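Local coordinates for Baccell_00875 (Bacteroides cellulosilyticus DSM 14838, PDB 5NOK), which probably acts as a polysaccharide lyase that removes rhamnose caps linked to glucuronic acid from complex arabinogalactan glycans, at residues Tyr200-Arg205 with Tyr663-Val668. Sequence-based numbering, arbitrary orientation.
Sequences YEIWER and YKIDGV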
loop_
_atom_site.group_PDB
_atom_site.type_symbol
_atom_site.label_atom_id
_atom_site.label_comp_id
_atom_site.label_asym_id
_atom_site.label_seq_id
_atom_site.Cartn_x
_atom_site.Cartn_y
_atom_site.Cartn_z
ATOM N N TYR A 200 -7.067 12.857 2.729
ATOM C CA TYR A 200 -6.880 13.165 1.349
ATOM C C TYR A 200 -7.917 12.439 0.510
ATOM O O TYR A 200 -8.550 11.477 0.960
ATOM C CB TYR A 200 -5.443 12.859 0.960
ATOM C CG TYR A 200 -5.091 11.405 0.867
ATOM C CD1 TYR A 200 -4.646 10.702 1.970
ATOM C CD2 TYR A 200 -5.188 10.735 -0.343
ATOM C CE1 TYR A 200 -4.295 9.365 1.853
ATOM C CE2 TYR A 200 -4.856 9.417 -0.461
ATOM C CZ TYR A 200 -4.420 8.732 0.638
ATOM O OH TYR A 200 -4.080 7.420 0.504
ATOM N N GLU A 201 -8.122 12.948 -0.690
ATOM C CA GLU A 201 -8.995 12.310 -1.676
ATOM C C GLU A 201 -8.223 12.064 -2.967
ATOM O O GLU A 201 -7.190 12.697 -3.238
ATOM C CB GLU A 201 -10.198 13.185 -1.988
ATOM C CG GLU A 201 -11.066 13.537 -0.799
ATOM C CD GLU A 201 -12.154 14.545 -1.164
ATOM O OE1 GLU A 201 -13.092 14.131 -1.903
ATOM O OE2 GLU A 201 -12.073 15.750 -0.738
ATOM N N ILE A 202 -8.769 11.158 -3.758
ATOM C CA ILE A 202 -8.209 10.757 -5.015
ATOM C C ILE A 202 -9.263 11.101 -6.043
ATOM O O ILE A 202 -10.438 10.840 -5.837
ATOM C CB ILE A 202 -7.901 9.253 -5.017
ATOM C CG1 ILE A 202 -6.727 8.933 -4.078
ATOM C CG2 ILE A 202 -7.558 8.768 -6.404
ATOM C CD1 ILE A 202 -5.429 9.643 -4.396
ATOM N N TRP A 203 -8.822 11.714 -7.131
ATOM C CA TRP A 203 -9.651 12.099 -8.238
ATOM C C TRP A 203 -9.108 11.462 -9.532
ATOM O O TRP A 203 -7.902 11.189 -9.636
ATOM C CB TRP A 203 -9.667 13.615 -8.311
ATOM C CG TRP A 203 -10.371 14.298 -7.165
ATOM C CD1 TRP A 203 -9.792 14.969 -6.152
ATOM C CD2 TRP A 203 -11.777 14.411 -6.963
ATOM N NE1 TRP A 203 -10.734 15.495 -5.310
ATOM C CE2 TRP A 203 -11.972 15.186 -5.802
ATOM C CE3 TRP A 203 -12.899 13.956 -7.662
ATOM C CZ2 TRP A 203 -13.256 15.470 -5.291
ATOM C CZ3 TRP A 203 -14.180 14.236 -7.148
ATOM C CH2 TRP A 203 -14.341 14.967 -5.984
ATOM N N GLU A 204 -9.998 11.223 -10.500
ATOM C CA GLU A 204 -9.657 10.735 -11.845
ATOM C C GLU A 204 -9.126 9.316 -11.890
ATOM O O GLU A 204 -8.039 9.047 -12.396
ATOM C CB GLU A 204 -8.688 11.691 -12.558
ATOM C CG GLU A 204 -9.216 13.090 -12.667
ATOM C CD GLU A 204 -10.478 13.199 -13.534
ATOM O OE1 GLU A 204 -10.628 12.423 -14.484
ATOM O OE2 GLU A 204 -11.338 14.065 -13.272
ATOM N N ARG A 205 -9.922 8.399 -11.364
ATOM C CA ARG A 205 -9.682 6.988 -11.544
ATOM C C ARG A 205 -10.806 6.352 -12.325
ATOM O O ARG A 205 -11.930 6.834 -12.298
ATOM C CB ARG A 205 -9.541 6.335 -10.189
ATOM C CG ARG A 205 -8.397 6.953 -9.409
ATOM C CD ARG A 205 -7.058 6.605 -10.056
ATOM N NE ARG A 205 -6.475 5.717 -9.123
ATOM C CZ ARG A 205 -6.153 4.459 -9.287
ATOM N NH1 ARG A 205 -6.183 3.846 -10.442
ATOM N NH2 ARG A 205 -5.696 3.846 -8.235
ATOM N N TYR A 663 -10.282 9.243 2.109
ATOM C CA TYR A 663 -11.590 9.777 2.535
ATOM C C TYR A 663 -12.615 9.522 1.453
ATOM O O TYR A 663 -13.649 8.971 1.725
ATOM C CB TYR A 663 -11.493 11.280 2.796
ATOM C CG TYR A 663 -12.780 12.002 3.174
ATOM C CD1 TYR A 663 -13.570 11.592 4.271
ATOM C CD2 TYR A 663 -13.156 13.149 2.498
ATOM C CE1 TYR A 663 -14.730 12.294 4.633
ATOM C CE2 TYR A 663 -14.298 13.862 2.845
ATOM C CZ TYR A 663 -15.087 13.445 3.910
ATOM O OH TYR A 663 -16.224 14.178 4.189
ATOM N N LYS A 664 -12.300 9.925 0.225
ATOM C CA LYS A 664 -13.174 9.688 -0.923
ATOM C C LYS A 664 -12.367 9.402 -2.151
ATOM O O LYS A 664 -11.232 9.828 -2.235
ATOM C CB LYS A 664 -14.040 10.889 -1.212
ATOM C CG LYS A 664 -15.102 11.141 -0.158
ATOM C CD LYS A 664 -15.903 12.394 -0.468
ATOM C CE LYS A 664 -16.882 12.617 0.650
ATOM N NZ LYS A 664 -17.813 13.732 0.381
ATOM N N ILE A 665 -12.979 8.685 -3.092
ATOM C CA ILE A 665 -12.409 8.410 -4.405
ATOM C C ILE A 665 -13.421 8.809 -5.490
ATOM O O ILE A 665 -14.457 8.192 -5.631
ATOM C CB ILE A 665 -11.982 6.940 -4.563
ATOM C CG1 ILE A 665 -10.924 6.575 -3.506
ATOM C CG2 ILE A 665 -11.406 6.734 -5.951
ATOM C CD1 ILE A 665 -10.839 5.112 -3.201
ATOM N N ASP A 666 -13.107 9.871 -6.225
ATOM C CA ASP A 666 -14.010 10.496 -7.200
ATOM C C ASP A 666 -15.383 10.791 -6.606
ATOM O O ASP A 666 -16.411 10.523 -7.231
ATOM C CB ASP A 666 -14.133 9.635 -8.468
ATOM C CG ASP A 666 -12.915 9.749 -9.374
ATOM O OD1 ASP A 666 -12.676 10.869 -9.893
ATOM O OD2 ASP A 666 -12.217 8.717 -9.600
ATOM N N GLY A 667 -15.393 11.313 -5.392
ATOM C CA GLY A 667 -16.643 11.646 -4.703
ATOM C C GLY A 667 -17.318 10.502 -3.959
ATOM O O GLY A 667 -18.216 10.756 -3.209
ATOM N N VAL A 668 -16.876 9.260 -4.163
ATOM C CA VAL A 668 -17.434 8.079 -3.512
ATOM C C VAL A 668 -16.719 7.864 -2.174
ATOM O O VAL A 668 -15.488 7.810 -2.105
ATOM C CB VAL A 668 -17.286 6.827 -4.406
ATOM C CG1 VAL A 668 -17.792 5.570 -3.710
ATOM C CG2 VAL A 668 -17.993 7.017 -5.737
HETATM O O HOH W 1 -12.814 12.367 -4.105
#
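The carboxylate of D666 spans two successive backbone amides just beyond the end of strand 199-203. D666 OD2 receives the N-H of R205 through its syn lone pair at 2.9 Å, whereas the N-H of E204 reaches D666 OD1 at 2.8 Å, also on the syn side but 26° out of the carboxylate plane. A chi1 of -76°, with CG anti to the carbonyl carbon, swings the carboxylate toward them. W203 CZ3 lies 3.6 Å from G667 N. Replacing D666 with an alanine would probably leave the E204 and R205 amides without these acceptors and the bend after W203 less firmly held.

Backbone bonds set this position: D666 N donates almost straight to I202 O (2.9 Å, 174°), and I202 N to K664 O (3.2 Å). One water, above a face of the W203 ring near its rim, donates to E201 OE1 at 2.8 Å and accepts from G667 N. E201 runs alongside K664, with OE1 3.4 Å from K664 CB, and its CG meets the edge of the Y663 ring. Further out, E201 OE2 and W203 NE1 bond Y76 OH, while K664 NZ forms a salt bridge with D141.

I665-V668 is a type I' turn linking strands 664-665 and 668-669 in a tight beta hairpin. Its first strand lies parallel to 199-203, so a hairpin from the chain between helices 633-644 and 682-692 extends a sheet of the N-terminal beta-rich region.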